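Putative uncharacterized protein (Leishmania major, PDB 3M3I) is of unknown function but belongs to the cupin superfamily (DUF985), whose beta-barrel fold serves enzymes and binding proteins alike. Local coordinates at residues P69-R77 with A204-E212; L92-D103 with Y148-S159. One frame throughout, in Å; residues are numbered along the deposited sequence.

The two interactions lie side by side in the cupin fold, their centres about 13 Å apart. Interaction 2 pairs strand 92-98 with strand 155-159. Interaction 1 sets the corner at L75, between strands 73-74 and 76-77, against the end of helix 203-209. They meet because strands 76-77 and 155-159 are neighbours in one antiparallel sheet. S73 N lies 2.9 Å from S158 O, and H76 N lies 3.0 Å from F156 O; both are probable hydrogen bonds. Along the chain, both segments of interaction 2 fall between those of interaction 1. The last helix therefore returns to the barrel wall next to a strand pair that comes earlier in the sequence.

Interaction 1 of 2, residues P69-R77 with A204-E212; sequences PESPSHLHR and AVIKQMAYE
H74 and Y211 form a face-to-face ring stack, with centroids 3.8 Å apart and planes at 17°. The side chain of H74 starts against both the backbone of M209 and the tyrosine. Its CB sits 3.3 Å from M209 O and makes a CH-pi contact over the face of the Y211 ring. CG lies anti to the carbonyl carbon (chi1 -65°), and from there the imidazole lies across one face of the phenol ring. ND1 comes over the rim of that ring, 3.3 Å from Y211 CZ. CE1 meets Y211 CE1 at 3.4 Å. NE2 lies near Y211 CE1 and CD1; CD2 lies near M209 O and Y211 N. ND1 hydrogen-bonds to E35 O, and Y211 OH bonds to P34 O, so the loop at 34-35 ties both rings down.

In this cupin fold, the contact joins the C-terminal helix 203-209 to the corner at L75, between strands 73-74 and 76-77. The backbone N of L75 donates to M209 O at 2.9 Å, from above the carbonyl plane. L75 CD2 packs at 3.6 Å on M209 CB, and CD1 reaches A210 CB and V205 CG2. The M209 chain bends at chi2 and chi3, which brings its CE to 3.2 Å from S73 O. H76 ND1 donates to H74 O at 2.9 Å across the corner, in the plane of the H76 ring.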
loop_
_atom_site.group_PDB
_atom_site.type_symbol
_atom_site.label_atom_id
_atom_site.label_comp_id
_atom_site.label_asym_id
_atom_site.label_seq_id
_atom_site.Cartn_x
_atom_site.Cartn_y
_atom_site.Cartn_z
ATOM N N PRO A 69 -21.117 6.131 -1.754
ATOM C CA PRO A 69 -22.141 6.376 -0.724
ATOM C C PRO A 69 -23.259 5.319 -0.698
ATOM O O PRO A 69 -23.804 5.034 0.365
ATOM C CB PRO A 69 -22.690 7.758 -1.091
ATOM C CG PRO A 69 -21.644 8.379 -1.945
ATOM C CD PRO A 69 -21.007 7.262 -2.689
ATOM N N GLU A 70 -23.577 4.744 -1.857
ATOM C CA GLU A 70 -24.584 3.684 -1.965
ATOM C C GLU A 70 -24.006 2.296 -1.644
ATOM O O GLU A 70 -24.768 1.352 -1.453
ATOM C CB GLU A 70 -25.220 3.682 -3.362
ATOM C CG GLU A 70 -26.072 4.930 -3.681
ATOM C CD GLU A 70 -26.959 4.767 -4.935
ATOM O OE1 GLU A 70 -26.875 3.701 -5.588
ATOM O OE2 GLU A 70 -27.738 5.698 -5.271
ATOM N N SER A 71 -22.672 2.174 -1.582
ATOM C CA SER A 71 -22.008 0.896 -1.289
ATOM C C SER A 71 -20.867 1.008 -0.256
ATOM O O SER A 71 -19.694 0.860 -0.581
ATOM C CB SER A 71 -21.489 0.257 -2.579
ATOM O OG SER A 71 -21.343 -1.143 -2.422
ATOM N N PRO A 72 -21.217 1.242 1.011
ATOM C CA PRO A 72 -20.207 1.206 2.068
ATOM C C PRO A 72 -19.690 -0.201 2.341
ATOM O O PRO A 72 -20.338 -1.158 1.974
ATOM C CB PRO A 72 -20.963 1.728 3.286
ATOM C CG PRO A 72 -22.400 1.469 2.990
ATOM C CD PRO A 72 -22.551 1.598 1.521
ATOM N N SER A 73 -18.521 -0.324 2.966
ATOM C CA SER A 73 -18.032 -1.614 3.459
ATOM C C SER A 73 -18.588 -1.781 4.865
ATOM O O SER A 73 -18.349 -0.949 5.714
ATOM C CB SER A 73 -16.503 -1.640 3.457
ATOM O OG SER A 73 -15.947 -2.540 4.409
ATOM N N HIS A 74 -19.346 -2.840 5.116
ATOM C CA HIS A 74 -20.032 -3.000 6.400
ATOM C C HIS A 74 -19.116 -3.631 7.417
ATOM O O HIS A 74 -18.118 -4.242 7.058
ATOM C CB HIS A 74 -21.289 -3.846 6.234
ATOM C CG HIS A 74 -22.337 -3.198 5.386
ATOM N ND1 HIS A 74 -22.325 -3.267 4.012
ATOM C CD2 HIS A 74 -23.418 -2.457 5.718
ATOM C CE1 HIS A 74 -23.358 -2.602 3.533
ATOM N NE2 HIS A 74 -24.034 -2.095 4.548
ATOM N N LEU A 75 -19.465 -3.479 8.687
ATOM C CA LEU A 75 -18.620 -3.942 9.783
ATOM C C LEU A 75 -18.193 -5.413 9.649
ATOM O O LEU A 75 -19.019 -6.326 9.590
ATOM C CB LEU A 75 -19.301 -3.683 11.134
ATOM C CG LEU A 75 -19.552 -2.203 11.489
ATOM C CD1 LEU A 75 -20.041 -2.031 12.916
ATOM C CD2 LEU A 75 -18.302 -1.362 11.284
ATOM N N HIS A 76 -16.887 -5.621 9.571
ATOM C CA HIS A 76 -16.308 -6.955 9.479
ATOM C C HIS A 76 -15.015 -7.029 10.301
ATOM O O HIS A 76 -14.540 -6.019 10.840
ATOM C CB HIS A 76 -16.028 -7.298 8.018
ATOM C CG HIS A 76 -15.034 -6.391 7.369
ATOM N ND1 HIS A 76 -15.341 -5.104 6.985
ATOM C CD2 HIS A 76 -13.731 -6.576 7.054
ATOM C CE1 HIS A 76 -14.276 -4.540 6.448
ATOM N NE2 HIS A 76 -13.283 -5.411 6.481
ATOM N N ARG A 77 -14.445 -8.215 10.402
ATOM C CA ARG A 77 -13.250 -8.387 11.192
ATOM C C ARG A 77 -12.272 -9.348 10.507
ATOM O O ARG A 77 -12.685 -10.319 9.869
ATOM C CB ARG A 77 -13.617 -8.865 12.597
ATOM C CG ARG A 77 -12.434 -9.105 13.524
ATOM C CD ARG A 77 -12.762 -10.170 14.529
ATOM N NE ARG A 77 -13.534 -9.657 15.649
ATOM C CZ ARG A 77 -14.448 -10.344 16.326
ATOM N NH1 ARG A 77 -14.771 -11.587 15.994
ATOM N NH2 ARG A 77 -15.061 -9.769 17.344
ATOM N N ALA A 204 -24.632 3.831 17.546
ATOM C CA ALA A 204 -24.670 4.705 16.369
ATOM C C ALA A 204 -23.839 4.160 15.197
ATOM O O ALA A 204 -24.338 4.071 14.074
ATOM C CB ALA A 204 -24.222 6.099 16.737
ATOM N N VAL A 205 -22.584 3.801 15.447
ATOM C CA VAL A 205 -21.749 3.197 14.397
ATOM C C VAL A 205 -22.330 1.837 13.989
ATOM O O VAL A 205 -22.324 1.487 12.808
ATOM C CB VAL A 205 -20.249 3.054 14.819
ATOM C CG1 VAL A 205 -20.118 2.375 16.159
ATOM C CG2 VAL A 205 -19.450 2.268 13.772
ATOM N N ILE A 206 -22.868 1.090 14.954
ATOM C CA ILE A 206 -23.430 -0.225 14.650
ATOM C C ILE A 206 -24.613 -0.096 13.676
ATOM O O ILE A 206 -24.604 -0.726 12.618
ATOM C CB ILE A 206 -23.842 -0.994 15.910
ATOM C CG1 ILE A 206 -22.601 -1.433 16.691
ATOM C CG2 ILE A 206 -24.671 -2.233 15.548
ATOM C CD1 ILE A 206 -22.913 -1.881 18.112
ATOM N N LYS A 207 -25.599 0.726 14.023
ATOM C CA LYS A 207 -26.761 0.942 13.158
ATOM C C LYS A 207 -26.439 1.644 11.834
ATOM O O LYS A 207 -27.166 1.490 10.872
ATOM C CB LYS A 207 -27.871 1.695 13.911
ATOM C CG LYS A 207 -28.670 0.774 14.851
ATOM C CD LYS A 207 -29.729 1.513 15.630
ATOM C CE LYS A 207 -30.590 0.529 16.428
ATOM N NZ LYS A 207 -31.873 1.139 16.918
ATOM N N GLN A 208 -25.351 2.410 11.794
ATOM C CA GLN A 208 -24.894 3.079 10.576
ATOM C C GLN A 208 -24.128 2.112 9.688
ATOM O O GLN A 208 -24.361 2.081 8.491
ATOM C CB GLN A 208 -24.005 4.283 10.924
ATOM C CG GLN A 208 -23.377 5.038 9.711
ATOM C CD GLN A 208 -22.494 6.212 10.140
ATOM O OE1 GLN A 208 -22.695 6.805 11.212
ATOM N NE2 GLN A 208 -21.509 6.552 9.310
ATOM N N MET A 209 -23.233 1.309 10.269
ATOM C CA MET A 209 -22.263 0.518 9.471
ATOM C C MET A 209 -22.439 -0.995 9.428
ATOM O O MET A 209 -21.740 -1.646 8.665
ATOM C CB MET A 209 -20.832 0.824 9.927
ATOM C CG MET A 209 -20.413 2.288 9.758
ATOM S SD MET A 209 -20.505 2.868 8.048
ATOM C CE MET A 209 -19.424 1.707 7.208
ATOM N N ALA A 210 -23.323 -1.570 10.236
ATOM C CA ALA A 210 -23.532 -3.022 10.205
ATOM C C ALA A 210 -24.740 -3.368 9.362
ATOM O O ALA A 210 -25.708 -2.600 9.305
ATOM C CB ALA A 210 -23.697 -3.579 11.609
ATOM N N TYR A 211 -24.678 -4.524 8.703
ATOM C CA TYR A 211 -25.806 -5.055 7.946
ATOM C C TYR A 211 -27.013 -5.226 8.853
ATOM O O TYR A 211 -26.872 -5.661 10.008
ATOM C CB TYR A 211 -25.465 -6.407 7.336
ATOM C CG TYR A 211 -24.754 -6.365 5.995
ATOM C CD1 TYR A 211 -25.348 -5.776 4.877
ATOM C CD2 TYR A 211 -23.509 -6.970 5.827
ATOM C CE1 TYR A 211 -24.701 -5.773 3.639
ATOM C CE2 TYR A 211 -22.864 -6.964 4.609
ATOM C CZ TYR A 211 -23.460 -6.374 3.522
ATOM O OH TYR A 211 -22.805 -6.391 2.310
ATOM N N GLU A 212 -28.186 -4.868 8.324
ATOM C CA GLU A 212 -29.477 -5.093 8.999
ATOM C C GLU A 212 -30.170 -6.310 8.394
ATOM O O GLU A 212 -30.255 -7.357 9.030
ATOM C CB GLU A 212 -30.400 -3.870 8.873
#

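Interaction 2 of 2, residues L92-D103 with Y148-S159; sequences LQLHVILKDPQD and YTVPGGAIFGSS
The backbone N of I97 donates to I155 O at 2.7 Å. I97 CB also rests on that oxygen. I97 O takes a bond back from I155 N. The same two-way pattern joins H95 to G157 and Q93 to S159; these are the hydrogen-bonded pairs of two antiparallel strands, 92-98 and 155-159.

On the face with Q93, H95 and I97, the imidazole of H95 meets S159 at its edge. Its NE2 shares a 3.0 Å hydrogen bond with S159 OG, which stands between the backbone N and the carbonyl carbon (chi1 69°). Beyond it, I97 CD1 touches I155 CG2.

The other face, with L94, V96, F156 and S158, is mostly apolar. L94 CD1 lies 3.7 Å from Y148 CD2, and V96 CG1 touches both V150 CG1 and A154 CB. V150 CG1 stands 3.5 Å above the centre of the F156 ring. A type II turn from P151 to A154 links strand 148-150 to 155-159, and L98 CD2 packs at 3.8 Å on P151 CD.

Strand 130-136 pairs with the other edge of 92-98, strand 76-77 flanks 155-159, and W84 of strand 81-87 touches L92 and V150.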
loop_
_atom_site.group_PDB
_atom_site.type_symbol
_atom_site.label_atom_id
_atom_site.label_comp_id
_atom_site.label_asym_id
_atom_site.label_seq_id
_atom_site.Cartn_x
_atom_site.Cartn_y
_atom_site.Cartn_z
ATOM N N LEU A 92 -11.753 8.512 2.187
ATOM C CA LEU A 92 -12.454 7.334 2.652
ATOM C C LEU A 92 -12.535 7.427 4.179
ATOM O O LEU A 92 -11.503 7.543 4.856
ATOM C CB LEU A 92 -11.655 6.099 2.249
ATOM C CG LEU A 92 -12.354 4.748 2.164
ATOM C CD1 LEU A 92 -12.835 4.496 0.748
ATOM C CD2 LEU A 92 -11.388 3.664 2.576
ATOM N N GLN A 93 -13.745 7.395 4.725
ATOM C CA GLN A 93 -13.909 7.410 6.163
ATOM C C GLN A 93 -13.932 5.986 6.675
ATOM O O GLN A 93 -14.810 5.197 6.313
ATOM C CB GLN A 93 -15.172 8.150 6.579
ATOM C CG GLN A 93 -15.242 8.366 8.073
ATOM C CD GLN A 93 -16.450 9.149 8.510
ATOM O OE1 GLN A 93 -16.913 10.040 7.814
ATOM N NE2 GLN A 93 -16.953 8.832 9.686
ATOM N N LEU A 94 -12.939 5.670 7.496
ATOM C CA LEU A 94 -12.786 4.369 8.094
ATOM C C LEU A 94 -13.388 4.450 9.486
ATOM O O LEU A 94 -13.097 5.383 10.239
ATOM C CB LEU A 94 -11.307 3.990 8.203
ATOM C CG LEU A 94 -10.646 3.312 7.016
ATOM C CD1 LEU A 94 -9.138 3.305 7.188
ATOM C CD2 LEU A 94 -11.178 1.886 6.916
ATOM N N HIS A 95 -14.217 3.471 9.815
ATOM C CA HIS A 95 -14.874 3.386 11.108
ATOM C C HIS A 95 -14.259 2.204 11.828
ATOM O O HIS A 95 -14.610 1.067 11.530
ATOM C CB HIS A 95 -16.381 3.163 10.919
ATOM C CG HIS A 95 -17.057 4.236 10.121
ATOM N ND1 HIS A 95 -18.048 5.040 10.640
ATOM C CD2 HIS A 95 -16.889 4.627 8.835
ATOM C CE1 HIS A 95 -18.460 5.879 9.708
ATOM N NE2 HIS A 95 -17.766 5.653 8.607
ATOM N N VAL A 96 -13.360 2.456 12.764
ATOM C CA VAL A 96 -12.555 1.396 13.376
ATOM C C VAL A 96 -12.875 1.233 14.866
ATOM O O VAL A 96 -12.620 2.137 15.653
ATOM C CB VAL A 96 -11.039 1.704 13.222
ATOM C CG1 VAL A 96 -10.195 0.585 13.793
ATOM C CG2 VAL A 96 -10.675 1.933 11.762
ATOM N N ILE A 97 -13.431 0.090 15.260
ATOM C CA ILE A 97 -13.564 -0.228 16.677
ATOM C C ILE A 97 -12.407 -1.165 17.027
ATOM O O ILE A 97 -12.335 -2.268 16.514
ATOM C CB ILE A 97 -14.906 -0.903 17.025
ATOM C CG1 ILE A 97 -16.093 -0.133 16.432
ATOM C CG2 ILE A 97 -15.039 -1.016 18.538
ATOM C CD1 ILE A 97 -17.360 -0.965 16.261
ATOM N N LEU A 98 -11.487 -0.716 17.870
ATOM C CA LEU A 98 -10.289 -1.498 18.180
ATOM C C LEU A 98 -10.611 -2.513 19.250
ATOM O O LEU A 98 -11.392 -2.221 20.132
ATOM C CB LEU A 98 -9.164 -0.590 18.684
ATOM C CG LEU A 98 -8.759 0.610 17.831
ATOM C CD1 LEU A 98 -7.839 1.514 18.653
ATOM C CD2 LEU A 98 -8.067 0.179 16.539
ATOM N N LYS A 99 -10.003 -3.693 19.173
ATOM C CA LYS A 99 -10.111 -4.704 20.234
ATOM C C LYS A 99 -9.431 -4.220 21.514
ATOM O O LYS A 99 -9.946 -4.409 22.604
ATOM C CB LYS A 99 -9.482 -6.020 19.780
ATOM C CG LYS A 99 -9.829 -7.214 20.634
ATOM C CD LYS A 99 -9.338 -8.482 19.955
ATOM C CE LYS A 99 -9.856 -9.742 20.628
ATOM N NZ LYS A 99 -9.599 -10.963 19.797
ATOM N N ASP A 100 -8.248 -3.635 21.365
ATOM C CA ASP A 100 -7.640 -2.779 22.395
ATOM C C ASP A 100 -7.045 -1.584 21.659
ATOM O O ASP A 100 -6.816 -1.669 20.452
ATOM C CB ASP A 100 -6.528 -3.492 23.166
ATOM C CG ASP A 100 -6.825 -4.949 23.435
ATOM O OD1 ASP A 100 -7.252 -5.282 24.565
ATOM O OD2 ASP A 100 -6.612 -5.767 22.520
ATOM N N PRO A 101 -6.785 -0.465 22.366
ATOM C CA PRO A 101 -5.989 0.645 21.794
ATOM C C PRO A 101 -4.695 0.195 21.067
ATOM O O PRO A 101 -3.588 0.458 21.532
ATOM C CB PRO A 101 -5.677 1.495 23.016
ATOM C CG PRO A 101 -6.881 1.298 23.906
ATOM C CD PRO A 101 -7.375 -0.105 23.672
ATOM N N GLN A 102 -4.865 -0.438 19.900
ATOM C CA GLN A 102 -3.801 -1.210 19.241
ATOM C C GLN A 102 -3.150 -0.507 18.050
ATOM O O GLN A 102 -2.497 -1.150 17.225
ATOM C CB GLN A 102 -4.349 -2.587 18.834
ATOM C CG GLN A 102 -4.347 -3.554 20.012
ATOM C CD GLN A 102 -5.229 -4.761 19.829
ATOM O OE1 GLN A 102 -6.157 -4.756 19.029
ATOM N NE2 GLN A 102 -4.952 -5.810 20.604
ATOM N N ASP A 103 -3.325 0.811 17.981
ATOM C CA ASP A 103 -2.656 1.651 16.995
ATOM C C ASP A 103 -1.185 1.818 17.354
ATOM O O ASP A 103 -0.333 1.884 16.470
ATOM C CB ASP A 103 -3.301 3.045 16.939
ATOM C CG ASP A 103 -4.745 3.026 16.444
ATOM O OD1 ASP A 103 -5.184 2.009 15.870
ATOM O OD2 ASP A 103 -5.441 4.048 16.617
ATOM N N TYR A 148 -2.959 4.344 6.253
ATOM C CA TYR A 148 -3.404 3.987 7.595
ATOM C C TYR A 148 -3.630 2.480 7.683
ATOM O O TYR A 148 -4.073 1.856 6.718
ATOM C CB TYR A 148 -4.684 4.731 7.960
ATOM C CG TYR A 148 -5.250 4.312 9.291
ATOM C CD1 TYR A 148 -4.877 4.959 10.469
ATOM C CD2 TYR A 148 -6.132 3.244 9.381
ATOM C CE1 TYR A 148 -5.395 4.561 11.702
ATOM C CE2 TYR A 148 -6.644 2.846 10.596
ATOM C CZ TYR A 148 -6.272 3.498 11.751
ATOM O OH TYR A 148 -6.798 3.078 12.946
ATOM N N THR A 149 -3.325 1.915 8.855
ATOM C CA THR A 149 -3.358 0.476 9.106
ATOM C C THR A 149 -4.399 0.115 10.162
ATOM O O THR A 149 -4.340 0.594 11.287
ATOM C CB THR A 149 -1.983 -0.048 9.566
ATOM O OG1 THR A 149 -1.052 0.078 8.496
ATOM C CG2 THR A 149 -2.052 -1.515 9.967
ATOM N N VAL A 150 -5.342 -0.752 9.782
ATOM C CA VAL A 150 -6.402 -1.203 10.674
ATOM C C VAL A 150 -5.854 -2.422 11.395
ATOM O O VAL A 150 -5.542 -3.410 10.750
ATOM C CB VAL A 150 -7.685 -1.565 9.892
ATOM C CG1 VAL A 150 -8.769 -2.050 10.835
ATOM C CG2 VAL A 150 -8.171 -0.362 9.099
ATOM N N PRO A 151 -5.699 -2.353 12.730
ATOM C CA PRO A 151 -5.040 -3.487 13.377
ATOM C C PRO A 151 -5.904 -4.741 13.328
ATOM O O PRO A 151 -7.129 -4.641 13.401
ATOM C CB PRO A 151 -4.848 -3.012 14.821
ATOM C CG PRO A 151 -4.960 -1.513 14.762
ATOM C CD PRO A 151 -5.972 -1.267 13.689
ATOM N N GLY A 152 -5.262 -5.898 13.176
ATOM C CA GLY A 152 -5.941 -7.180 13.259
ATOM C C GLY A 152 -6.756 -7.276 14.535
ATOM O O GLY A 152 -6.301 -6.902 15.605
ATOM N N GLY A 153 -7.977 -7.767 14.410
ATOM C CA GLY A 153 -8.869 -7.940 15.540
ATOM C C GLY A 153 -9.839 -6.793 15.673
ATOM O O GLY A 153 -10.767 -6.877 16.456
ATOM N N ALA A 154 -9.638 -5.722 14.910
ATOM C CA ALA A 154 -10.571 -4.603 14.919
ATOM C C ALA A 154 -11.859 -4.951 14.178
ATOM O O ALA A 154 -11.823 -5.618 13.150
ATOM C CB ALA A 154 -9.927 -3.355 14.305
ATOM N N ILE A 155 -12.992 -4.521 14.728
ATOM C CA ILE A 155 -14.261 -4.498 14.003
ATOM C C ILE A 155 -14.307 -3.161 13.260
ATOM O O ILE A 155 -14.306 -2.104 13.888
ATOM C CB ILE A 155 -15.455 -4.624 14.956
ATOM C CG1 ILE A 155 -15.441 -5.984 15.673
ATOM C CG2 ILE A 155 -16.781 -4.451 14.209
ATOM C CD1 ILE A 155 -16.260 -6.008 16.926
ATOM N N PHE A 156 -14.336 -3.206 11.930
ATOM C CA PHE A 156 -14.214 -1.995 11.117
ATOM C C PHE A 156 -14.979 -2.006 9.785
ATOM O O PHE A 156 -15.321 -3.062 9.251
ATOM C CB PHE A 156 -12.743 -1.707 10.841
ATOM C CG PHE A 156 -12.088 -2.682 9.910
ATOM C CD1 PHE A 156 -11.878 -3.989 10.282
ATOM C CD2 PHE A 156 -11.635 -2.279 8.675
ATOM C CE1 PHE A 156 -11.265 -4.874 9.437
ATOM C CE2 PHE A 156 -11.012 -3.168 7.833
ATOM C CZ PHE A 156 -10.822 -4.456 8.215
ATOM N N GLY A 157 -15.213 -0.815 9.240
ATOM C CA GLY A 157 -15.931 -0.674 7.965
ATOM C C GLY A 157 -15.550 0.628 7.303
ATOM O O GLY A 157 -14.766 1.365 7.869
ATOM N N SER A 158 -16.094 0.922 6.122
ATOM C CA SER A 158 -15.782 2.174 5.457
ATOM C C SER A 158 -16.971 2.811 4.747
ATOM O O SER A 158 -17.936 2.135 4.427
ATOM C CB SER A 158 -14.591 2.002 4.504
ATOM O OG SER A 158 -14.957 1.393 3.286
ATOM N N SER A 159 -16.896 4.135 4.550
ATOM C CA SER A 159 -17.954 4.890 3.884
ATOM C C SER A 159 -17.414 6.149 3.231
ATOM O O SER A 159 -16.300 6.593 3.531
ATOM C CB SER A 159 -19.078 5.261 4.862
ATOM O OG SER A 159 -18.647 6.219 5.804
#